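Local coordinates for protein microbial serine proteinases; subtilisin (Bacillus subtilis, PDB 2GKO) that catalyses the hydrolysis of peptide bonds in proteins as a cold-adapted, calcium-binding serine endopeptidase of the subtilisin type, at residues Ile28-Leu33 against Ser78-Gly83; Asp97-Lys102 against Thr127-Lys132; Lys132-Met137 against Lys261-Ser266; Ala256-Lys261 against Gly276-Arg281. All blocks are in the same frame, centred on the assembly; numbering follows the deposited sequence.

Contact 1 of 4, residues Ile28-Leu33 against Ser78-Gly83; sequences INIAVL and SALANG. With CA (calcium ion), chain B.
No flat group lies between Ile30 and its two partners, Ala79 and Leu80, so no ring face or edge is used there. A flat side chain beside the contact is the carboxamide of Asn29, whose CB points away from residues 78-83. Its OD1 binds the calcium ion at 2.2 Å. Its ND2 makes a weak bond of 3.3 Å to a calcium-bound water (water 1) and stronger ones to Lys132 O and Thr131 OG1. Both ends of the amide are thus engaged, which should fix its rotation. Glu49 and Asp97 complete the protein ligands.

Ile30 sits one residue along the strand and reaches the other way. Its CD1 stands 4.1 Å from the methyl CB of Ala79. The Ile30 chain is stretched at chi2 (177°), which carries CD1 out to the helix. There Leu80 meets it tip to tip, with Leu80 CD2 4.2 Å from Ile30 CD1. Leu80 CD2 also lies 4.1 Å from Ile30 CB. All three residues are buried, and the contact is purely apolar. Ile30 also touches Ala260 of helix 248-265. Strand 29-34 covered by helices 71-80 and 248-265 is a central element of the subtilase alpha/beta fold.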
loop_
_atom_site.group_PDB
_atom_site.type_symbol
_atom_site.label_atom_id
_atom_site.label_comp_id
_atom_site.label_asym_id
_atom_site.label_seq_id
_atom_site.Cartn_x
_atom_site.Cartn_y
_atom_site.Cartn_z
ATOM N N ILE A 28 -5.113 -9.949 10.346
ATOM C CA ILE A 28 -5.158 -8.548 9.974
ATOM C C ILE A 28 -5.811 -8.423 8.632
ATOM O O ILE A 28 -5.533 -9.199 7.719
ATOM C CB ILE A 28 -3.754 -7.934 9.942
ATOM C CG1 ILE A 28 -3.004 -8.214 11.255
ATOM C CG2 ILE A 28 -3.852 -6.435 9.663
ATOM C CD1 ILE A 28 -3.668 -7.691 12.496
ATOM N N ASN A 29 -6.678 -7.419 8.493
ATOM C CA ASN A 29 -7.428 -7.208 7.249
ATOM C C ASN A 29 -6.799 -6.083 6.461
ATOM O O ASN A 29 -6.546 -5.017 7.012
ATOM C CB ASN A 29 -8.882 -6.852 7.573
ATOM C CG ASN A 29 -9.498 -7.826 8.543
ATOM O OD1 ASN A 29 -9.829 -8.956 8.155
ATOM N ND2 ASN A 29 -9.575 -7.441 9.822
ATOM N N ILE A 30 -6.451 -6.351 5.208
ATOM C CA ILE A 30 -5.982 -5.328 4.295
ATOM C C ILE A 30 -7.122 -4.985 3.348
ATOM O O ILE A 30 -7.568 -5.801 2.535
ATOM C CB ILE A 30 -4.702 -5.766 3.522
ATOM C CG1 ILE A 30 -3.580 -6.143 4.501
ATOM C CG2 ILE A 30 -4.234 -4.634 2.618
ATOM C CD1 ILE A 30 -2.314 -6.658 3.831
ATOM N N ALA A 31 -7.601 -3.748 3.467
ATOM C CA ALA A 31 -8.633 -3.226 2.626
ATOM C C ALA A 31 -8.011 -2.502 1.442
ATOM O O ALA A 31 -7.463 -1.408 1.578
ATOM C CB ALA A 31 -9.568 -2.297 3.429
ATOM N N VAL A 32 -8.094 -3.134 0.293
ATOM C CA VAL A 32 -7.552 -2.599 -0.924
ATOM C C VAL A 32 -8.658 -1.841 -1.616
ATOM O O VAL A 32 -9.606 -2.424 -2.173
ATOM C CB VAL A 32 -6.975 -3.723 -1.811
ATOM C CG1 VAL A 32 -6.512 -3.158 -3.121
ATOM C CG2 VAL A 32 -5.815 -4.433 -1.075
ATOM N N LEU A 33 -8.547 -0.518 -1.565
ATOM C CA LEU A 33 -9.535 0.395 -2.153
ATOM C C LEU A 33 -9.007 0.770 -3.504
ATOM O O LEU A 33 -8.032 1.494 -3.635
ATOM C CB LEU A 33 -9.732 1.624 -1.258
ATOM C CG LEU A 33 -10.706 1.435 -0.094
ATOM C CD1 LEU A 33 -10.326 0.298 0.850
ATOM C CD2 LEU A 33 -10.756 2.773 0.669
ATOM N N SER A 78 0.648 -7.832 -4.319
ATOM C CA SER A 78 1.882 -7.434 -3.670
ATOM C C SER A 78 1.698 -7.475 -2.167
ATOM O O SER A 78 2.621 -7.808 -1.416
ATOM C CB SER A 78 2.352 -6.041 -4.126
ATOM O OG SER A 78 2.670 -6.033 -5.514
ATOM N N ALA A 79 0.497 -7.113 -1.704
ATOM C CA ALA A 79 0.217 -7.082 -0.282
ATOM C C ALA A 79 0.096 -8.486 0.339
ATOM O O ALA A 79 0.588 -8.714 1.451
ATOM C CB ALA A 79 -1.069 -6.293 -0.019
ATOM N N LEU A 80 -0.588 -9.391 -0.344
ATOM C CA LEU A 80 -1.014 -10.644 0.310
ATOM C C LEU A 80 -1.233 -11.891 -0.555
ATOM O O LEU A 80 -1.891 -12.834 -0.114
ATOM C CB LEU A 80 -2.245 -10.366 1.213
ATOM C CG LEU A 80 -3.480 -9.680 0.606
ATOM C CD1 LEU A 80 -4.103 -10.452 -0.552
ATOM C CD2 LEU A 80 -4.509 -9.491 1.724
ATOM N N ALA A 81 -0.694 -11.922 -1.775
ATOM C CA ALA A 81 -0.756 -13.151 -2.591
ATOM C C ALA A 81 -0.137 -14.300 -1.767
ATOM O O ALA A 81 0.787 -14.081 -0.999
ATOM C CB ALA A 81 -0.022 -12.976 -3.897
ATOM N N ASN A 82 -0.676 -15.497 -1.912
ATOM C CA ASN A 82 -0.342 -16.592 -0.994
ATOM C C ASN A 82 0.346 -17.767 -1.677
ATOM O O ASN A 82 0.456 -18.832 -1.068
ATOM C CB ASN A 82 -1.600 -17.085 -0.276
ATOM C CG ASN A 82 -2.607 -17.692 -1.218
ATOM O OD1 ASN A 82 -2.308 -17.964 -2.366
ATOM N ND2 ASN A 82 -3.862 -17.841 -0.753
ATOM N N GLY A 83 0.773 -17.581 -2.914
ATOM C CA GLY A 83 1.442 -18.612 -3.694
ATOM C C GLY A 83 0.529 -19.672 -4.273
ATOM O O GLY A 83 1.020 -20.606 -4.912
HETATM CA CA CA B . -10.632 -10.824 8.946
HETATM O O HOH W 1 -9.623 -10.552 10.847
HETATM O O HOH W 2 -11.656 -12.602 9.973
HETATM O O HOH W 3 -12.359 -9.583 9.887
#

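Contact 2 of 4, residues Asp97-Lys102 against Thr127-Lys132; sequences DLWAYK and TALNTK. With CA (calcium ion), chain B.
Trp99 crosses from strand 97-102 to meet Thr131 and Leu129 with the far end of its indole. CB already points toward residues 127-132, and CG is anti to the carbonyl carbon (chi1 -66°), which places the six-membered ring beside Thr131 and Leu129. NE1 gives its hydrogen to Glu49 OE1. Past CE2, CZ2 stands 4.2 Å from Leu129 CD1. Water 3 of the calcium shell lies in the ring plane off this same edge. CH2, at the tip, is 3.9 Å from Thr131 CG2. Both methyls approach the ring obliquely.

Thr131 divides its two branches. CG2 goes to the indole, while OG1, anti to the backbone N (chi1 -165°), bonds to Asn29 ND2. Leu129 ends helix 112-129, and Asn130 follows with positive phi in a Schellman motif that turns the chain toward Thr131. Two residues before Trp99, Asp97 OD2 binds the calcium ion at 2.2 Å.

No hydrogen bond joins the two segments directly. Methyl groups pack on the carbon end of the indole, and its N-H serves Glu49, itself a calcium ligand. Trp99 is therefore a second-shell residue of the metal site, packed at its far end against an apolar patch, and it probably steadies Glu49.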
loop_
_atom_site.group_PDB
_atom_site.type_symbol
_atom_site.label_atom_id
_atom_site.label_comp_id
_atom_site.label_asym_id
_atom_site.label_seq_id
_atom_site.Cartn_x
_atom_site.Cartn_y
_atom_site.Cartn_z
ATOM N N ASP A 97 -6.080 -11.089 5.587
ATOM C CA ASP A 97 -7.409 -11.218 5.019
ATOM C C ASP A 97 -7.607 -10.059 4.057
ATOM O O ASP A 97 -7.388 -8.914 4.431
ATOM C CB ASP A 97 -8.461 -11.102 6.107
ATOM C CG ASP A 97 -8.348 -12.148 7.194
ATOM O OD1 ASP A 97 -7.681 -13.191 6.996
ATOM O OD2 ASP A 97 -8.946 -12.004 8.285
ATOM N N LEU A 98 -8.050 -10.348 2.846
ATOM C CA LEU A 98 -8.292 -9.310 1.848
ATOM C C LEU A 98 -9.724 -8.800 1.911
ATOM O O LEU A 98 -10.669 -9.581 1.839
ATOM C CB LEU A 98 -8.023 -9.847 0.432
ATOM C CG LEU A 98 -8.339 -8.932 -0.743
ATOM C CD1 LEU A 98 -7.512 -7.633 -0.652
ATOM C CD2 LEU A 98 -8.101 -9.687 -2.019
ATOM N N TRP A 99 -9.866 -7.480 2.037
ATOM C CA TRP A 99 -11.143 -6.788 1.847
ATOM C C TRP A 99 -10.999 -5.995 0.565
ATOM O O TRP A 99 -10.308 -4.974 0.528
ATOM C CB TRP A 99 -11.458 -5.830 2.993
ATOM C CG TRP A 99 -11.689 -6.473 4.297
ATOM C CD1 TRP A 99 -11.528 -7.804 4.620
ATOM C CD2 TRP A 99 -12.092 -5.825 5.498
ATOM N NE1 TRP A 99 -11.832 -8.012 5.942
ATOM C CE2 TRP A 99 -12.170 -6.812 6.513
ATOM C CE3 TRP A 99 -12.402 -4.500 5.826
ATOM C CZ2 TRP A 99 -12.548 -6.508 7.832
ATOM C CZ3 TRP A 99 -12.776 -4.203 7.130
ATOM C CH2 TRP A 99 -12.862 -5.201 8.105
ATOM N N ALA A 100 -11.599 -6.515 -0.497
ATOM C CA ALA A 100 -11.496 -5.943 -1.831
ATOM C C ALA A 100 -12.658 -4.970 -1.957
ATOM O O ALA A 100 -13.812 -5.394 -2.096
ATOM C CB ALA A 100 -11.560 -7.046 -2.904
ATOM N N TYR A 101 -12.355 -3.671 -1.862
ATOM C CA TYR A 101 -13.363 -2.605 -1.957
ATOM C C TYR A 101 -13.160 -1.864 -3.283
ATOM O O TYR A 101 -12.141 -1.180 -3.476
ATOM C CB TYR A 101 -13.213 -1.636 -0.785
ATOM C CG TYR A 101 -13.738 -2.114 0.553
ATOM C CD1 TYR A 101 -14.118 -3.446 0.779
ATOM C CD2 TYR A 101 -13.838 -1.212 1.625
ATOM C CE1 TYR A 101 -14.579 -3.872 2.053
ATOM C CE2 TYR A 101 -14.316 -1.603 2.867
ATOM C CZ TYR A 101 -14.688 -2.937 3.088
ATOM O OH TYR A 101 -15.128 -3.284 4.341
ATOM N N LYS A 102 -14.113 -1.995 -4.211
ATOM C CA LYS A 102 -13.999 -1.344 -5.516
ATOM C C LYS A 102 -14.476 0.095 -5.347
ATOM O O LYS A 102 -15.631 0.323 -5.018
ATOM C CB LYS A 102 -14.778 -2.089 -6.597
ATOM C CG LYS A 102 -14.634 -1.518 -7.989
ATOM C CD LYS A 102 -15.299 -2.415 -9.009
ATOM C CE LYS A 102 -15.099 -1.874 -10.399
ATOM N NZ LYS A 102 -15.700 -2.750 -11.468
ATOM N N THR A 127 -14.670 -1.239 13.664
ATOM C CA THR A 127 -15.364 -1.038 14.945
ATOM C C THR A 127 -16.349 -2.167 15.210
ATOM O O THR A 127 -16.318 -2.765 16.282
ATOM C CB THR A 127 -16.107 0.295 14.914
ATOM O OG1 THR A 127 -15.169 1.363 14.747
ATOM C CG2 THR A 127 -16.785 0.575 16.253
ATOM N N ALA A 128 -17.186 -2.465 14.217
ATOM C CA ALA A 128 -18.268 -3.439 14.370
ATOM C C ALA A 128 -17.746 -4.842 14.637
ATOM O O ALA A 128 -18.336 -5.576 15.431
ATOM C CB ALA A 128 -19.173 -3.439 13.158
ATOM N N LEU A 129 -16.644 -5.209 13.977
ATOM C CA LEU A 129 -16.057 -6.548 14.086
ATOM C C LEU A 129 -14.975 -6.608 15.146
ATOM O O LEU A 129 -14.431 -7.680 15.422
ATOM C CB LEU A 129 -15.455 -6.953 12.731
ATOM C CG LEU A 129 -16.429 -6.933 11.546
ATOM C CD1 LEU A 129 -15.773 -7.504 10.279
ATOM C CD2 LEU A 129 -17.725 -7.655 11.841
ATOM N N ASN A 130 -14.634 -5.460 15.723
ATOM C CA ASN A 130 -13.503 -5.333 16.637
ATOM C C ASN A 130 -12.247 -5.958 16.054
ATOM O O ASN A 130 -11.616 -6.818 16.649
ATOM C CB ASN A 130 -13.840 -5.944 18.003
ATOM C CG ASN A 130 -12.831 -5.574 19.079
ATOM O OD1 ASN A 130 -12.243 -4.491 19.058
ATOM N ND2 ASN A 130 -12.621 -6.484 20.025
ATOM N N THR A 131 -11.896 -5.510 14.856
ATOM C CA THR A 131 -10.805 -6.122 14.109
ATOM C C THR A 131 -9.878 -5.030 13.590
ATOM O O THR A 131 -10.257 -3.859 13.536
ATOM C CB THR A 131 -11.389 -6.992 12.967
ATOM O OG1 THR A 131 -10.378 -7.873 12.452
ATOM C CG2 THR A 131 -11.839 -6.146 11.788
ATOM N N LYS A 132 -8.666 -5.427 13.227
ATOM C CA LYS A 132 -7.635 -4.504 12.775
ATOM C C LYS A 132 -7.654 -4.424 11.260
ATOM O O LYS A 132 -7.763 -5.443 10.557
ATOM C CB LYS A 132 -6.266 -4.939 13.309
ATOM C CG LYS A 132 -6.182 -4.984 14.842
ATOM C CD LYS A 132 -6.648 -3.676 15.480
ATOM C CE LYS A 132 -6.081 -3.516 16.882
ATOM N NZ LYS A 132 -6.440 -2.212 17.495
HETATM CA CA CA B . -10.632 -10.824 8.946
HETATM O O HOH W 2 -11.656 -12.602 9.973
HETATM O O HOH W 3 -12.359 -9.583 9.887
HETATM O O HOH W 1 -9.623 -10.552 10.847
#

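Contact 3 of 4, residues Lys132-Met137 against Lys261-Ser266; sequences KVVINM and KIWAQS
Lys132 lies across Trp263 at about a right angle, its aliphatic chain over one face of the indole. Lys132 CB stands 3.8 Å from the centroid of the six-membered ring of Trp263, only 8° off the ring normal. This is a CH-pi contact. A bend at chi2 (-52°) keeps the rest of the lysine chain close to the ring, and Lys132 CD comes to 3.5 Å from Trp263 CZ2.

Val134 approaches quite differently. It slides past the tryptophan in the opposite direction and puts CG2 at the ring edge, in plane, 3.7 Å from Trp263 CE3. Val133 O also sits at this rim, 3.5 Å from Trp263 CZ3. The indole is thus met on a face by one residue and at its edge by two others.

The polar ends turn elsewhere. Trp263 NE1 bonds to Ala269 O, which also takes a weak bond from Lys132 NZ. With an alanine here in place of Trp263, a gap would probably open between helix 248-265 and the strand, and the lysine chain would lose its platform and Ala269 O its indole donor. The contact itself is thus one of methylenes and methyls against a ring, while the lysine charge is directed beyond it.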
loop_
_atom_site.group_PDB
_atom_site.type_symbol
_atom_site.label_atom_id
_atom_site.label_comp_id
_atom_site.label_asym_id
_atom_site.label_seq_id
_atom_site.Cartn_x
_atom_site.Cartn_y
_atom_site.Cartn_z
ATOM N N LYS A 132 -8.666 -5.427 13.227
ATOM C CA LYS A 132 -7.635 -4.504 12.775
ATOM C C LYS A 132 -7.654 -4.424 11.260
ATOM O O LYS A 132 -7.763 -5.443 10.557
ATOM C CB LYS A 132 -6.266 -4.939 13.309
ATOM C CG LYS A 132 -6.182 -4.984 14.842
ATOM C CD LYS A 132 -6.648 -3.676 15.480
ATOM C CE LYS A 132 -6.081 -3.516 16.882
ATOM N NZ LYS A 132 -6.440 -2.212 17.495
ATOM N N VAL A 133 -7.604 -3.191 10.762
ATOM C CA VAL A 133 -7.734 -2.925 9.336
ATOM C C VAL A 133 -6.583 -2.013 8.899
ATOM O O VAL A 133 -6.320 -0.959 9.520
ATOM C CB VAL A 133 -9.098 -2.302 9.000
ATOM C CG1 VAL A 133 -9.186 -2.006 7.526
ATOM C CG2 VAL A 133 -10.233 -3.223 9.431
ATOM N N VAL A 134 -5.911 -2.425 7.834
ATOM C CA VAL A 134 -4.966 -1.592 7.120
ATOM C C VAL A 134 -5.616 -1.252 5.780
ATOM O O VAL A 134 -5.840 -2.133 4.950
ATOM C CB VAL A 134 -3.627 -2.326 6.842
ATOM C CG1 VAL A 134 -2.644 -1.387 6.112
ATOM C CG2 VAL A 134 -2.999 -2.850 8.137
ATOM N N ILE A 135 -5.947 0.014 5.573
ATOM C CA ILE A 135 -6.364 0.473 4.263
ATOM C C ILE A 135 -5.144 0.703 3.385
ATOM O O ILE A 135 -4.188 1.343 3.801
ATOM C CB ILE A 135 -7.149 1.826 4.346
ATOM C CG1 ILE A 135 -8.534 1.569 4.933
ATOM C CG2 ILE A 135 -7.248 2.458 2.959
ATOM C CD1 ILE A 135 -9.364 2.837 5.226
ATOM N N ASN A 136 -5.228 0.215 2.160
ATOM C CA ASN A 136 -4.308 0.589 1.107
ATOM C C ASN A 136 -5.029 1.402 0.027
ATOM O O ASN A 136 -5.973 0.909 -0.582
ATOM C CB ASN A 136 -3.690 -0.660 0.460
ATOM C CG ASN A 136 -2.645 -0.292 -0.561
ATOM O OD1 ASN A 136 -1.466 -0.119 -0.214
ATOM N ND2 ASN A 136 -3.073 -0.072 -1.807
ATOM N N MET A 137 -4.564 2.622 -0.210
ATOM C CA MET A 137 -5.053 3.466 -1.309
ATOM C C MET A 137 -3.918 3.751 -2.287
ATOM O O MET A 137 -3.119 4.664 -2.110
ATOM C CB MET A 137 -5.691 4.764 -0.805
ATOM C CG MET A 137 -7.039 4.489 -0.239
ATOM S SD MET A 137 -7.940 5.963 0.177
ATOM C CE MET A 137 -7.204 6.378 1.645
ATOM N N LYS A 261 1.856 -7.715 8.529
ATOM C CA LYS A 261 2.797 -8.692 9.067
ATOM C C LYS A 261 3.251 -8.268 10.470
ATOM O O LYS A 261 3.336 -9.108 11.398
ATOM C CB LYS A 261 3.996 -8.802 8.116
ATOM C CG LYS A 261 4.953 -9.933 8.403
ATOM C CD LYS A 261 5.984 -10.075 7.292
ATOM C CE LYS A 261 7.129 -11.010 7.702
ATOM N NZ LYS A 261 6.699 -12.418 7.850
ATOM N N ILE A 262 3.550 -6.978 10.635
ATOM C CA ILE A 262 3.924 -6.438 11.931
ATOM C C ILE A 262 2.750 -6.539 12.907
ATOM O O ILE A 262 2.892 -7.036 14.028
ATOM C CB ILE A 262 4.388 -4.964 11.780
ATOM C CG1 ILE A 262 5.716 -4.906 11.030
ATOM C CG2 ILE A 262 4.524 -4.267 13.129
ATOM C CD1 ILE A 262 6.076 -3.513 10.546
ATOM N N TRP A 263 1.571 -6.103 12.466
ATOM C CA TRP A 263 0.407 -6.019 13.336
ATOM C C TRP A 263 0.003 -7.388 13.872
ATOM O O TRP A 263 -0.416 -7.495 15.022
ATOM C CB TRP A 263 -0.784 -5.358 12.612
ATOM C CG TRP A 263 -1.649 -4.503 13.485
ATOM C CD1 TRP A 263 -1.738 -4.519 14.862
ATOM C CD2 TRP A 263 -2.543 -3.472 13.048
ATOM N NE1 TRP A 263 -2.607 -3.552 15.288
ATOM C CE2 TRP A 263 -3.115 -2.888 14.194
ATOM C CE3 TRP A 263 -2.892 -2.960 11.794
ATOM C CZ2 TRP A 263 -4.033 -1.841 14.117
ATOM C CZ3 TRP A 263 -3.788 -1.927 11.720
ATOM C CH2 TRP A 263 -4.358 -1.384 12.866
ATOM N N ALA A 264 0.136 -8.418 13.040
ATOM C CA ALA A 264 -0.300 -9.772 13.372
ATOM C C ALA A 264 0.503 -10.329 14.540
ATOM O O ALA A 264 0.016 -11.174 15.294
ATOM C CB ALA A 264 -0.169 -10.663 12.177
ATOM N N GLN A 265 1.726 -9.838 14.707
ATOM C CA GLN A 265 2.576 -10.256 15.829
ATOM C C GLN A 265 2.336 -9.441 17.111
ATOM O O GLN A 265 2.785 -9.839 18.199
ATOM C CB GLN A 265 4.035 -10.188 15.402
ATOM C CG GLN A 265 4.395 -11.172 14.295
ATOM C CD GLN A 265 3.769 -12.550 14.507
ATOM O OE1 GLN A 265 4.043 -13.199 15.522
ATOM N NE2 GLN A 265 2.912 -12.984 13.576
ATOM N N SER A 266 1.636 -8.315 16.987
ATOM C CA SER A 266 1.167 -7.525 18.127
ATOM C C SER A 266 -0.282 -7.101 17.949
ATOM O O SER A 266 -0.565 -5.903 17.832
ATOM C CB SER A 266 2.029 -6.280 18.300
ATOM O OG SER A 266 3.395 -6.616 18.323
#

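Contact 4 of 4, residues Ala256-Lys261 against Gly276-Arg281; sequences AGLAAK and GELQTR
This is an apolar helix-helix contact that packs helix 271-283 against helix 248-265, at a buried part of the latter. The two short segments run at 113° to each other, with their axes 10.5 Å apart at closest approach. Leu278 sits at the centre. Its two methyls divide the work: CD2 lies 4.0 Å from Leu258 CD2, and CD1 lies 4.1 Å from Ala259 CB. Leu258 and Leu278 slide past each other in opposite directions. The CG of Leu258 is anti to its nitrogen (chi1 -175°), which brings both its branches to the second helix. The CA atoms of Ala259 and Leu278, 7.0 Å apart, are the nearest across the contact, consistent with the small alanine side chain.

Arg281 closes one side. Its NH2 passes Leu258 CD1 obliquely and bonds to Lys307 O. Its NE makes a salt bridge of 2.9 Å to Glu277 OE2, one helical turn back. That bond is nearly straight (174°), uses the anti lone pair of the carboxylate oxygen, and lies in the guanidinium plane. A leucine in place of Arg281 would probably leave the charge of Glu277 without its mate and Lys307 O without this donor. Leu258 also touches Ala306 and Val308 near the C terminus. Two successive helices, crossed and joined by a short link, form the C-terminal helical part of the subtilase fold.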
loop_
_atom_site.group_PDB
_atom_site.type_symbol
_atom_site.label_atom_id
_atom_site.label_comp_id
_atom_site.label_asym_id
_atom_site.label_seq_id
_atom_site.Cartn_x
_atom_site.Cartn_y
_atom_site.Cartn_z
ATOM N N ALA A 256 1.776 -1.855 3.034
ATOM C CA ALA A 256 0.530 -2.259 3.714
ATOM C C ALA A 256 0.661 -3.705 4.183
ATOM O O ALA A 256 0.234 -4.048 5.280
ATOM C CB ALA A 256 -0.661 -2.123 2.787
ATOM N N GLY A 257 1.236 -4.543 3.340
ATOM C CA GLY A 257 1.553 -5.924 3.677
ATOM C C GLY A 257 2.516 -6.028 4.849
ATOM O O GLY A 257 2.297 -6.806 5.801
ATOM N N LEU A 258 3.570 -5.217 4.830
ATOM C CA LEU A 258 4.499 -5.196 5.953
ATOM C C LEU A 258 3.800 -4.778 7.232
ATOM O O LEU A 258 4.016 -5.389 8.288
ATOM C CB LEU A 258 5.685 -4.289 5.685
ATOM C CG LEU A 258 6.754 -4.314 6.782
ATOM C CD1 LEU A 258 7.277 -5.761 6.969
ATOM C CD2 LEU A 258 7.879 -3.330 6.467
ATOM N N ALA A 259 2.950 -3.746 7.154
ATOM C CA ALA A 259 2.189 -3.288 8.308
ATOM C C ALA A 259 1.351 -4.419 8.884
ATOM O O ALA A 259 1.294 -4.597 10.104
ATOM C CB ALA A 259 1.293 -2.101 7.926
ATOM N N ALA A 260 0.714 -5.199 8.019
ATOM C CA ALA A 260 -0.121 -6.324 8.456
ATOM C C ALA A 260 0.699 -7.433 9.105
ATOM O O ALA A 260 0.288 -8.006 10.111
ATOM C CB ALA A 260 -0.914 -6.869 7.296
ATOM N N LYS A 261 1.856 -7.715 8.529
ATOM C CA LYS A 261 2.797 -8.692 9.067
ATOM C C LYS A 261 3.251 -8.268 10.470
ATOM O O LYS A 261 3.336 -9.108 11.398
ATOM C CB LYS A 261 3.996 -8.802 8.116
ATOM C CG LYS A 261 4.953 -9.933 8.403
ATOM C CD LYS A 261 5.984 -10.075 7.292
ATOM C CE LYS A 261 7.129 -11.010 7.702
ATOM N NZ LYS A 261 6.699 -12.418 7.850
ATOM N N GLY A 276 4.246 3.750 14.025
ATOM C CA GLY A 276 5.497 4.084 14.672
ATOM C C GLY A 276 6.560 3.032 14.448
ATOM O O GLY A 276 7.733 3.366 14.277
ATOM N N GLU A 277 6.163 1.759 14.430
ATOM C CA GLU A 277 7.085 0.685 14.120
ATOM C C GLU A 277 7.567 0.767 12.668
ATOM O O GLU A 277 8.732 0.563 12.405
ATOM C CB GLU A 277 6.472 -0.695 14.430
ATOM C CG GLU A 277 7.376 -1.898 14.155
ATOM C CD GLU A 277 8.622 -1.936 15.029
ATOM O OE1 GLU A 277 8.639 -1.253 16.079
ATOM O OE2 GLU A 277 9.554 -2.678 14.653
ATOM N N LEU A 278 6.675 1.059 11.726
ATOM C CA LEU A 278 7.109 1.290 10.344
ATOM C C LEU A 278 8.136 2.410 10.257
ATOM O O LEU A 278 9.125 2.292 9.556
ATOM C CB LEU A 278 5.910 1.646 9.454
ATOM C CG LEU A 278 4.936 0.517 9.108
ATOM C CD1 LEU A 278 3.734 1.118 8.386
ATOM C CD2 LEU A 278 5.583 -0.581 8.264
ATOM N N GLN A 279 7.873 3.499 10.961
ATOM C CA GLN A 279 8.757 4.663 10.969
ATOM C C GLN A 279 10.121 4.303 11.536
ATOM O O GLN A 279 11.149 4.667 10.978
ATOM C CB GLN A 279 8.145 5.808 11.761
ATOM C CG GLN A 279 7.023 6.535 11.030
ATOM C CD GLN A 279 6.259 7.506 11.900
ATOM O OE1 GLN A 279 6.684 7.824 13.023
ATOM N NE2 GLN A 279 5.139 7.994 11.397
ATOM N N THR A 280 10.128 3.572 12.646
ATOM C CA THR A 280 11.380 3.112 13.250
ATOM C C THR A 280 12.192 2.232 12.336
ATOM O O THR A 280 13.387 2.425 12.164
ATOM C CB THR A 280 11.055 2.340 14.547
ATOM O OG1 THR A 280 10.479 3.253 15.480
ATOM C CG2 THR A 280 12.311 1.813 15.219
ATOM N N ARG A 281 11.529 1.226 11.779
ATOM C CA ARG A 281 12.152 0.309 10.840
ATOM C C ARG A 281 12.715 1.025 9.608
ATOM O O ARG A 281 13.803 0.696 9.145
ATOM C CB ARG A 281 11.139 -0.736 10.403
ATOM C CG ARG A 281 10.821 -1.753 11.477
ATOM C CD ARG A 281 10.100 -2.918 10.951
ATOM N NE ARG A 281 9.639 -3.837 12.002
ATOM C CZ ARG A 281 9.290 -5.084 11.776
ATOM N NH1 ARG A 281 8.867 -5.836 12.788
ATOM N NH2 ARG A 281 9.394 -5.608 10.564
#

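Overall arrangement
From the N terminus, contact 1 closes first, bringing helix 71-80 back onto strand 29-34. Contact 2 follows in series and closes the shorter loop between strand 97-102 and the end of helix 112-129. The two meet at one calcium ion, which Asn29 and Asp97 both bind. Contact 3 begins at Lys132, where contact 2 ends, and makes the longest closure, from strand 133-137 to helix 248-265. Contact 4 opens before contact 3 has closed, so these two cross and share Lys261. None nests inside another. Together they tie neighbouring parallel strands of the central sheet to helices 71-80, 112-129 and 248-265, and the last of these to helix 271-283.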